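Local coordinates for subtilisin-like protein (Prochloron didemni, PDB 3ZXY) that probably acts as a serine endopeptidase of the subtilisin family, here as the protease domain of the longer PatA protein in an engineered active-site variant, at residues R87-T90 against Q91-A95; E115-D118 against F119-D123; D236-K239 against V240-L243. The protein carries 1 engineered substitution. All coordinates share one frame; numbering follows the deposited sequence. Where two conformers were deposited one is given.

Overall arrangement
All three contacts are local, each made within one continuous run of chain in the subtilase domain, and two of them cap a helix. Contacts 1 and 2 are neighbours, with centres about 14 Å apart, and the side chain of Gln91 joins them: its OE1 lies 2.8 Å from Asp123 N and its NE2 3.0 Å from Glu115 OE1, both probable hydrogen bonds. Contact 3 stands apart, its nearest atoms about 16 Å from contact 1 and about 13 Å from contact 2. Contact 1 comes nearest the predicted charge relay system (Asp16, His51 and the engineered Ala211), its Leu94 side chain about 9 Å from that of Asp16 and about 10 Å from that of His51.

Contact 1: residues R87-T90 against Q91-A95; sequences RRIT and QLDLA
Thr90 and Asp93 exchange hydrogen bonds at the start of helix 91-103 and form a capping box. Asp93 N donates to Thr90 OG1 over 3.1 Å, while Thr90 N returns a nearly straight bond to Asp93 OD2, 2.9 Å long with an N-H...O angle of 170°. That N-H comes from above the carboxylate plane, 36° out of it. With chi1 at 62°, Thr90 OG1 sits between its own backbone N and carbonyl carbon, which brings it to Asp93 N. The backbone adds a helical bond, Leu94 N to Thr90 O, at 3.1 Å.

Packing flanks the box. Ile89 CB lies 3.4 Å from Asp93 OD2, and Ile89 CD1 comes to 3.9 Å from Asp93 CB; the same methyl makes an apolar contact with Leu94 in one of that residue's two conformers.

Charge and water complete the cap. Gln91 N gives its hydrogen to a water 3.0 Å away, which also accepts from Arg88 NH1 at 3.2 Å; Arg88 NH2 is held by a salt bridge to Glu115. Asp93 OD1 pairs with Arg96 one turn along.

Two of the first helical amides, those of Gln91 and Asp93, are thus given acceptors, a water and the Thr90 hydroxyl. The Asp93 carboxylate, gripped by Thr90 N and by Arg96, probably also interacts favourably with the helix dipole.

Contact 2: residues E115-D118 against F119-D123; sequences ELTD and FGEAD
A tight surface turn, closed by side-chain to backbone hydrogen bonds, carries the chain from strand 115-117 towards helix 124-135; Thr117 and Glu121 do most of the closing. The strand itself pairs antiparallel with strand 152-154, and Thr117 OG1 is also hydrogen-bonded to Leu152 O. Across the turn the same OG1 accepts from Gly120 N at 2.8 Å, a short but bent bond with an N-H...O angle of 140°.

The carboxylate of Glu121 folds back over the turn and takes two consecutive amides. Asp118 N donates to OE2 of Glu121 over 2.9 Å, arriving on the syn side and 16° out of the carboxylate plane, and Phe119 N donates over 2.7 Å to Glu121 OE1, which accepts through its syn lone pair. The bend at chi2 brings the acid back to these amides, and both its oxygens come within 3.6 Å of Thr117 CB. Beside them, Thr117 CG2 packs against Glu121 O at 3.3 Å. Asp118 CB lies over one face of the Phe119 ring, 4.0 Å from its centroid, as a CH-pi contact.

Gly120 has a positive phi (83°), where a CB would be jammed against the carbonyl O of Phe119. Asp118 OD2 stands 4.3 Å from Glu121 OE2, so the two acids probably repel mildly, a cost that the two backbone N-H hydrogen bonds to the Glu121 carboxylate are likely to offset.

Contact 3: residues D236-K239 against V240-L243; sequences DPQK and VRQL
The first turns of helix 237-247 are built here, where Asp236 O receives Val240 N at 3.0 Å and Pro237 O receives Arg241 N, likewise at 3.0 Å. Two further i to i+4 bonds follow, Gln242 N to Gln238 O and Leu243 N to Lys239 O. Asp236 is the N-cap: its OD1 accepts from Lys239 N at 3.2 Å, met from well above the carboxylate plane, and is also bound by Asn137. Pro237, at the first helical position, touches Leu139, while Val240 and Leu243 pack on other helices, which places the helix against strand 139-143, helix 210-230 and helix 269-278 of the subtilase domain.

On another flank Gln238 and Arg241 run side by side. A bend at chi2 (-65°) brings Gln238 OE1 to 3.5 Å from Arg241 CD, with the amide and guanidinium planes 46° apart; NE2 of Gln238 binds Ala160 O, and NE of Arg241 binds Val161 O. With an alanine in place of Gln238 the amide is gone, which would probably leave Ala160 O without this donor and open a gap beside Arg241 CD. A water in the plane of the guanidinium, at its edge, accepts from Arg241 NH1 at 2.9 Å.

Contact 1: residues R87-T90 against Q91-A95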
ATOM      1  N   ARG A  87      -1.783   9.045  21.282  1.00 20.58           N
ATOM      2  CA  ARG A  87      -3.159   9.168  20.839  1.00 21.48           C
ATOM      3  C   ARG A  87      -3.357   8.495  19.489  1.00 20.28           C
ATOM      4  O   ARG A  87      -2.511   8.568  18.620  1.00 18.46           O
ATOM      5  CB  ARG A  87      -3.584  10.631  20.750  1.00 23.93           C
ATOM      6  CG  ARG A  87      -3.708  11.323  22.091  1.00 26.71           C
ATOM      7  CD  ARG A  87      -4.082  12.780  21.866  1.00 29.36           C
ATOM      8  NE  ARG A  87      -4.147  13.549  23.099  1.00 32.54           N
ATOM      9  CZ  ARG A  87      -3.097  14.098  23.712  1.00 34.22           C
ATOM     10  NH1 ARG A  87      -1.863  13.951  23.220  1.00 33.93           N
ATOM     11  NH2 ARG A  87      -3.284  14.790  24.835  1.00 36.01           N
ATOM     12  N   ARG A  88      -4.489   7.829  19.340  1.00 20.65           N
ATOM     13  CA  ARG A  88      -4.860   7.301  18.049  1.00 20.76           C
ATOM     14  C   ARG A  88      -5.206   8.444  17.116  1.00 21.10           C
ATOM     15  O   ARG A  88      -5.558   9.548  17.554  1.00 22.34           O
ATOM     16  CB  ARG A  88      -6.058   6.364  18.156  1.00 22.53           C
ATOM     17  CG  ARG A  88      -7.367   7.028  18.559  1.00 25.77           C
ATOM     18  CD  ARG A  88      -8.564   6.098  18.363  1.00 28.57           C
ATOM     19  NE  ARG A  88      -8.762   5.734  16.952  1.00 31.15           N
ATOM     20  CZ  ARG A  88      -9.830   6.027  16.208  1.00 32.61           C
ATOM     21  NH1 ARG A  88     -10.849   6.717  16.715  1.00 36.59           N
ATOM     22  NH2 ARG A  88      -9.877   5.623  14.938  1.00 34.03           N
ATOM     23  N   ILE A  89      -5.131   8.175  15.822  1.00 20.44           N
ATOM     24  CA  ILE A  89      -5.675   9.124  14.851  1.00 21.54           C
ATOM     25  C   ILE A  89      -7.052   8.624  14.419  1.00 22.45           C
ATOM     26  O   ILE A  89      -7.396   7.466  14.639  1.00 22.39           O
ATOM     27  CB  ILE A  89      -4.718   9.373  13.667  1.00 21.52           C
ATOM     28  CG1 ILE A  89      -4.630   8.151  12.750  1.00 21.05           C
ATOM     29  CG2 ILE A  89      -3.347   9.770  14.214  1.00 21.35           C
ATOM     30  CD1 ILE A  89      -4.883   8.475  11.293  1.00 21.76           C
ATOM     31  N   THR A  90      -7.852   9.529  13.863  1.00 23.08           N
ATOM     32  CA  THR A  90      -9.252   9.256  13.559  1.00 22.71           C
ATOM     33  C   THR A  90      -9.459   9.013  12.066  1.00 21.38           C
ATOM     34  O   THR A  90      -8.568   9.238  11.245  1.00 20.71           O
ATOM     35  CB  THR A  90     -10.131  10.447  13.951  1.00 24.57           C
ATOM     36  OG1 THR A  90      -9.752  11.598  13.188  1.00 24.95           O
ATOM     37  CG2 THR A  90     -10.006  10.773  15.458  1.00 25.93           C
ATOM     38  N   GLN A  91     -10.656   8.551  11.724  1.00 20.84           N
ATOM     39  CA  GLN A  91     -11.026   8.410  10.316  1.00 20.10           C
ATOM     40  C   GLN A  91     -11.021   9.761   9.606  1.00 20.70           C
ATOM     41  O   GLN A  91     -10.750   9.818   8.410  1.00 19.90           O
ATOM     42  CB  GLN A  91     -12.389   7.734  10.186  1.00 20.44           C
ATOM     43  CG  GLN A  91     -12.346   6.268  10.576  1.00 19.77           C
ATOM     44  CD  GLN A  91     -13.654   5.551  10.309  1.00 20.28           C
ATOM     45  OE1 GLN A  91     -14.401   5.915   9.386  1.00 20.50           O
ATOM     46  NE2 GLN A  91     -13.956   4.547  11.126  1.00 20.45           N
ATOM     47  N   LEU A  92     -11.302  10.837  10.325  1.00 22.07           N
ATOM     48  CA  LEU A  92     -11.220  12.182   9.759  1.00 23.36           C
ATOM     49  C   LEU A  92      -9.773  12.545   9.418  1.00 22.79           C
ATOM     50  O   LEU A  92      -9.511  13.145   8.376  1.00 22.17           O
ATOM     51  CB  LEU A  92     -11.823  13.229  10.708  1.00 25.86           C
ATOM     52  CG  LEU A  92     -11.676  14.707  10.300  1.00 27.74           C
ATOM     53  CD1 LEU A  92     -12.303  14.970   8.928  1.00 28.11           C
ATOM     54  CD2 LEU A  92     -12.258  15.653  11.345  1.00 30.04           C
ATOM     55  N   ASP A  93      -8.834  12.178  10.290  1.00 22.84           N
ATOM     56  CA  ASP A  93      -7.406  12.400  10.020  1.00 22.97           C
ATOM     57  C   ASP A  93      -6.961  11.636   8.770  1.00 21.03           C
ATOM     58  O   ASP A  93      -6.172  12.130   7.966  1.00 20.89           O
ATOM     59  CB  ASP A  93      -6.529  11.956  11.201  1.00 23.68           C
ATOM     60  CG  ASP A  93      -6.769  12.759  12.464  1.00 26.23           C
ATOM     61  OD1 ASP A  93      -7.036  13.992  12.404  1.00 27.18           O
ATOM     62  OD2 ASP A  93      -6.678  12.150  13.559  1.00 27.50           O
ATOM     63  N   LEU A  94      -7.429  10.405   8.640  1.00 19.32           N
ATOM     64  CA  LEU A  94      -7.183   9.593   7.441  0.50 18.31           C
ATOM     65  C   LEU A  94      -7.740  10.292   6.222  1.00 18.15           C
ATOM     66  O   LEU A  94      -7.072  10.388   5.188  1.00 17.07           O
ATOM     67  CB  LEU A  94      -7.842   8.207   7.528  0.50 18.09           C
ATOM     68  CG  LEU A  94      -7.130   7.066   8.245  0.50 17.85           C
ATOM     69  CD1 LEU A  94      -8.001   5.814   8.238  0.50 17.34           C
ATOM     70  CD2 LEU A  94      -5.806   6.821   7.555  0.50 17.72           C
ATOM     71  N   ALA A  95      -8.977  10.767   6.333  1.00 18.24           N
ATOM     72  CA  ALA A  95      -9.635  11.423   5.190  1.00 18.78           C
ATOM     73  C   ALA A  95      -8.845  12.640   4.740  1.00 19.61           C
ATOM     74  O   ALA A  95      -8.684  12.876   3.542  1.00 19.38           O
ATOM     75  CB  ALA A  95     -11.074  11.819   5.533  1.00 19.55           C
TER
HETATM   76  O   HOH W   1     -12.388   7.578  13.989  1.00 35.79           O

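Contact 2: residues E115-D118 against F119-D123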
ATOM      1  N   GLU A 115      -9.254   0.647  10.761  1.00 14.96           N
ATOM      2  CA  GLU A 115     -10.009   0.462  11.984  1.00 16.28           C
ATOM      3  C   GLU A 115     -10.956  -0.706  11.776  1.00 14.92           C
ATOM      4  O   GLU A 115     -11.591  -0.813  10.731  1.00 13.59           O
ATOM      5  CB  GLU A 115     -10.821   1.732  12.309  1.00 18.92           C
ATOM      6  CG  GLU A 115     -11.673   1.634  13.560  1.00 22.10           C
ATOM      7  CD  GLU A 115     -12.085   2.977  14.135  1.00 24.84           C
ATOM      8  OE1 GLU A 115     -12.069   3.992  13.402  1.00 25.97           O
ATOM      9  OE2 GLU A 115     -12.420   3.014  15.345  1.00 29.67           O
ATOM     10  N   LEU A 116     -11.077  -1.560  12.784  1.00 14.71           N
ATOM     11  CA  LEU A 116     -12.021  -2.653  12.774  1.00 15.06           C
ATOM     12  C   LEU A 116     -13.452  -2.113  12.835  1.00 16.39           C
ATOM     13  O   LEU A 116     -13.727  -1.151  13.566  1.00 17.05           O
ATOM     14  CB  LEU A 116     -11.751  -3.558  13.986  1.00 15.54           C
ATOM     15  CG  LEU A 116     -12.566  -4.826  14.150  1.00 15.75           C
ATOM     16  CD1 LEU A 116     -12.284  -5.804  13.028  1.00 15.17           C
ATOM     17  CD2 LEU A 116     -12.263  -5.444  15.523  1.00 16.42           C
ATOM     18  N   THR A 117     -14.349  -2.767  12.088  1.00 16.81           N
ATOM     19  CA  THR A 117     -15.751  -2.376  11.956  1.00 18.61           C
ATOM     20  C   THR A 117     -16.642  -3.599  12.097  1.00 20.08           C
ATOM     21  O   THR A 117     -16.150  -4.722  12.095  1.00 20.21           O
ATOM     22  CB  THR A 117     -16.031  -1.800  10.562  1.00 18.59           C
ATOM     23  OG1 THR A 117     -15.912  -2.854   9.591  1.00 18.37           O
ATOM     24  CG2 THR A 117     -15.082  -0.680  10.243  1.00 18.43           C
ATOM     25  N   ASP A 118     -17.951  -3.387  12.235  1.00 21.55           N
ATOM     26  CA  ASP A 118     -18.918  -4.492  12.207  1.00 23.18           C
ATOM     27  C   ASP A 118     -19.157  -5.023  10.778  1.00 22.84           C
ATOM     28  O   ASP A 118     -19.172  -6.242  10.566  1.00 23.94           O
ATOM     29  CB  ASP A 118     -20.261  -4.050  12.801  1.00 25.31           C
ATOM     30  CG  ASP A 118     -20.222  -3.895  14.304  1.00 26.98           C
ATOM     31  OD1 ASP A 118     -19.286  -4.414  14.941  1.00 27.83           O
ATOM     32  OD2 ASP A 118     -21.153  -3.265  14.852  1.00 29.72           O
ATOM     33  N   PHE A 119     -19.343  -4.103   9.834  1.00 21.86           N
ATOM     34  CA  PHE A 119     -19.802  -4.403   8.472  1.00 21.55           C
ATOM     35  C   PHE A 119     -19.094  -3.626   7.386  1.00 20.41           C
ATOM     36  O   PHE A 119     -19.610  -3.550   6.278  1.00 21.86           O
ATOM     37  CB  PHE A 119     -21.263  -4.012   8.322  1.00 23.75           C
ATOM     38  CG  PHE A 119     -22.156  -4.702   9.265  1.00 24.66           C
ATOM     39  CD1 PHE A 119     -22.344  -6.061   9.160  1.00 24.99           C
ATOM     40  CD2 PHE A 119     -22.791  -4.008  10.261  1.00 26.72           C
ATOM     41  CE1 PHE A 119     -23.162  -6.722  10.035  1.00 26.59           C
ATOM     42  CE2 PHE A 119     -23.624  -4.650  11.142  1.00 27.70           C
ATOM     43  CZ  PHE A 119     -23.812  -6.016  11.030  1.00 27.81           C
ATOM     44  N   GLY A 120     -17.980  -2.999   7.705  1.00 18.68           N
ATOM     45  CA  GLY A 120     -17.298  -2.133   6.751  1.00 18.41           C
ATOM     46  C   GLY A 120     -17.892  -0.735   6.696  1.00 19.13           C
ATOM     47  O   GLY A 120     -17.648   0.006   5.725  1.00 19.68           O
ATOM     48  N   GLU A 121     -18.667  -0.380   7.718  1.00 20.11           N
ATOM     49  CA  GLU A 121     -19.175   0.992   7.901  1.00 21.37           C
ATOM     50  C   GLU A 121     -18.018   1.938   8.202  1.00 20.51           C
ATOM     51  O   GLU A 121     -17.029   1.554   8.805  1.00 19.34           O
ATOM     52  CB  GLU A 121     -20.235   1.072   9.019  1.00 23.46           C
ATOM     53  CG  GLU A 121     -19.741   0.955  10.477  1.00 24.11           C
ATOM     54  CD  GLU A 121     -19.459  -0.473  10.939  1.00 24.48           C
ATOM     55  OE1 GLU A 121     -19.633  -1.402  10.130  1.00 23.61           O
ATOM     56  OE2 GLU A 121     -19.059  -0.689  12.127  1.00 25.56           O
ATOM     57  N   ALA A 122     -18.154   3.182   7.760  1.00 21.31           N
ATOM     58  CA  ALA A 122     -17.122   4.189   7.972  1.00 20.77           C
ATOM     59  C   ALA A 122     -17.782   5.543   8.166  1.00 22.27           C
ATOM     60  O   ALA A 122     -18.936   5.751   7.777  1.00 23.07           O
ATOM     61  CB  ALA A 122     -16.173   4.230   6.800  1.00 20.12           C
ATOM     62  N   ASP A 123     -17.044   6.441   8.801  1.00 22.76           N
ATOM     63  CA  ASP A 123     -17.497   7.813   8.986  1.00 25.04           C
ATOM     64  C   ASP A 123     -17.647   8.464   7.621  1.00 24.49           C
ATOM     65  O   ASP A 123     -16.912   8.136   6.672  1.00 22.11           O
ATOM     66  CB  ASP A 123     -16.491   8.595   9.832  1.00 27.21           C
ATOM     67  CG  ASP A 123     -16.419   8.099  11.281  1.00 30.10           C
ATOM     68  OD1 ASP A 123     -17.464   7.683  11.858  1.00 33.19           O
ATOM     69  OD2 ASP A 123     -15.302   8.131  11.859  1.00 32.09           O
TER

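Contact 3: residues D236-K239 against V240-L243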
ATOM      1  N   ASP A 236      -3.883   4.113 -15.522  1.00 15.82           N
ATOM      2  CA  ASP A 236      -5.265   3.808 -15.143  1.00 15.48           C
ATOM      3  C   ASP A 236      -5.249   2.947 -13.887  1.00 13.62           C
ATOM      4  O   ASP A 236      -5.230   1.707 -13.958  1.00 12.83           O
ATOM      5  CB  ASP A 236      -5.959   3.089 -16.303  1.00 16.27           C
ATOM      6  CG  ASP A 236      -7.458   2.919 -16.107  1.00 17.51           C
ATOM      7  OD1 ASP A 236      -7.969   3.060 -14.968  1.00 18.00           O
ATOM      8  OD2 ASP A 236      -8.145   2.606 -17.135  1.00 19.40           O
ATOM      9  N   PRO A 237      -5.207   3.604 -12.723  1.00 13.07           N
ATOM     10  CA  PRO A 237      -5.091   2.886 -11.472  1.00 12.35           C
ATOM     11  C   PRO A 237      -6.208   1.885 -11.221  1.00 12.45           C
ATOM     12  O   PRO A 237      -5.929   0.787 -10.711  1.00 11.59           O
ATOM     13  CB  PRO A 237      -5.057   4.010 -10.430  1.00 12.64           C
ATOM     14  CG  PRO A 237      -4.339   5.103 -11.180  1.00 13.17           C
ATOM     15  CD  PRO A 237      -4.958   5.046 -12.548  1.00 13.72           C
ATOM     16  N   GLN A 238      -7.452   2.223 -11.552  1.00 13.41           N
ATOM     17  CA  GLN A 238      -8.535   1.266 -11.351  1.00 14.16           C
ATOM     18  C   GLN A 238      -8.422   0.057 -12.278  1.00 13.44           C
ATOM     19  O   GLN A 238      -8.791  -1.045 -11.906  1.00 12.84           O
ATOM     20  CB  GLN A 238      -9.912   1.923 -11.432  1.00 16.63           C
ATOM     21  CG  GLN A 238     -10.286   2.676 -10.156  1.00 18.24           C
ATOM     22  CD  GLN A 238     -10.436   1.755  -8.936  1.00 19.44           C
ATOM     23  OE1 GLN A 238     -10.996   0.662  -9.035  1.00 22.55           O
ATOM     24  NE2 GLN A 238      -9.931   2.195  -7.796  1.00 21.82           N
ATOM     25  N   LYS A 239      -7.878   0.241 -13.468  1.00 13.53           N
ATOM     26  CA  LYS A 239      -7.605  -0.897 -14.344  1.00 13.92           C
ATOM     27  C   LYS A 239      -6.528  -1.788 -13.742  1.00 12.22           C
ATOM     28  O   LYS A 239      -6.602  -3.026 -13.834  1.00 11.67           O
ATOM     29  CB  LYS A 239      -7.166  -0.432 -15.742  1.00 15.68           C
ATOM     30  CG  LYS A 239      -6.937  -1.581 -16.718  1.00 18.16           C
ATOM     31  CD  LYS A 239      -6.642  -1.058 -18.111  1.00 22.29           C
ATOM     32  CE  LYS A 239      -6.598  -2.178 -19.153  1.00 24.79           C
ATOM     33  NZ  LYS A 239      -6.031  -1.677 -20.438  1.00 30.01           N
ATOM     34  N   VAL A 240      -5.506  -1.177 -13.142  1.00 11.32           N
ATOM     35  CA  VAL A 240      -4.457  -1.954 -12.505  1.00 11.09           C
ATOM     36  C   VAL A 240      -5.022  -2.789 -11.351  1.00 10.58           C
ATOM     37  O   VAL A 240      -4.669  -3.967 -11.186  1.00 10.37           O
ATOM     38  CB  VAL A 240      -3.292  -1.049 -12.071  1.00 11.10           C
ATOM     39  CG1 VAL A 240      -2.400  -1.764 -11.059  1.00 11.39           C
ATOM     40  CG2 VAL A 240      -2.517  -0.555 -13.304  1.00 11.96           C
ATOM     41  N   ARG A 241      -5.920  -2.211 -10.563  1.00 10.95           N
ATOM     42  CA  ARG A 241      -6.631  -2.999  -9.561  1.00 10.90           C
ATOM     43  C   ARG A 241      -7.330  -4.217 -10.170  1.00 10.88           C
ATOM     44  O   ARG A 241      -7.252  -5.327  -9.652  1.00 10.57           O
ATOM     45  CB  ARG A 241      -7.656  -2.131  -8.839  1.00 11.99           C
ATOM     46  CG  ARG A 241      -8.486  -2.854  -7.794  1.00 12.69           C
ATOM     47  CD  ARG A 241      -9.443  -1.854  -7.189  1.00 14.20           C
ATOM     48  NE  ARG A 241     -10.418  -2.365  -6.276  1.00 15.75           N
ATOM     49  CZ  ARG A 241     -11.663  -2.718  -6.565  1.00 16.34           C
ATOM     50  NH1 ARG A 241     -12.139  -2.738  -7.816  1.00 17.64           N
ATOM     51  NH2 ARG A 241     -12.453  -3.078  -5.566  1.00 17.53           N
ATOM     52  N   GLN A 242      -8.020  -3.996 -11.288  1.00 10.92           N
ATOM     53  CA  GLN A 242      -8.771  -5.073 -11.942  1.00 11.76           C
ATOM     54  C   GLN A 242      -7.809  -6.172 -12.422  1.00 11.05           C
ATOM     55  O   GLN A 242      -8.097  -7.378 -12.300  1.00 10.87           O
ATOM     56  CB  GLN A 242      -9.598  -4.496 -13.096  1.00 13.11           C
ATOM     57  CG  GLN A 242     -10.695  -5.420 -13.578  1.00 14.43           C
ATOM     58  CD  GLN A 242     -11.924  -5.459 -12.675  1.00 16.04           C
ATOM     59  OE1 GLN A 242     -11.938  -4.894 -11.576  1.00 17.82           O
ATOM     60  NE2 GLN A 242     -12.958  -6.130 -13.134  1.00 17.41           N
ATOM     61  N   LEU A 243      -6.672  -5.755 -12.971  1.00 10.68           N
ATOM     62  CA  LEU A 243      -5.660  -6.714 -13.427  1.00 10.90           C
ATOM     63  C   LEU A 243      -5.101  -7.553 -12.282  1.00 10.51           C
ATOM     64  O   LEU A 243      -4.911  -8.759 -12.418  1.00 10.40           O
ATOM     65  CB  LEU A 243      -4.505  -6.003 -14.144  1.00 11.12           C
ATOM     66  CG  LEU A 243      -4.838  -5.371 -15.492  1.00 11.91           C
ATOM     67  CD1 LEU A 243      -3.758  -4.354 -15.848  1.00 12.79           C
ATOM     68  CD2 LEU A 243      -4.954  -6.433 -16.569  1.00 12.83           C
TER
HETATM   69  O   HOH W   2     -10.920  -2.352 -10.408  1.00 17.80           O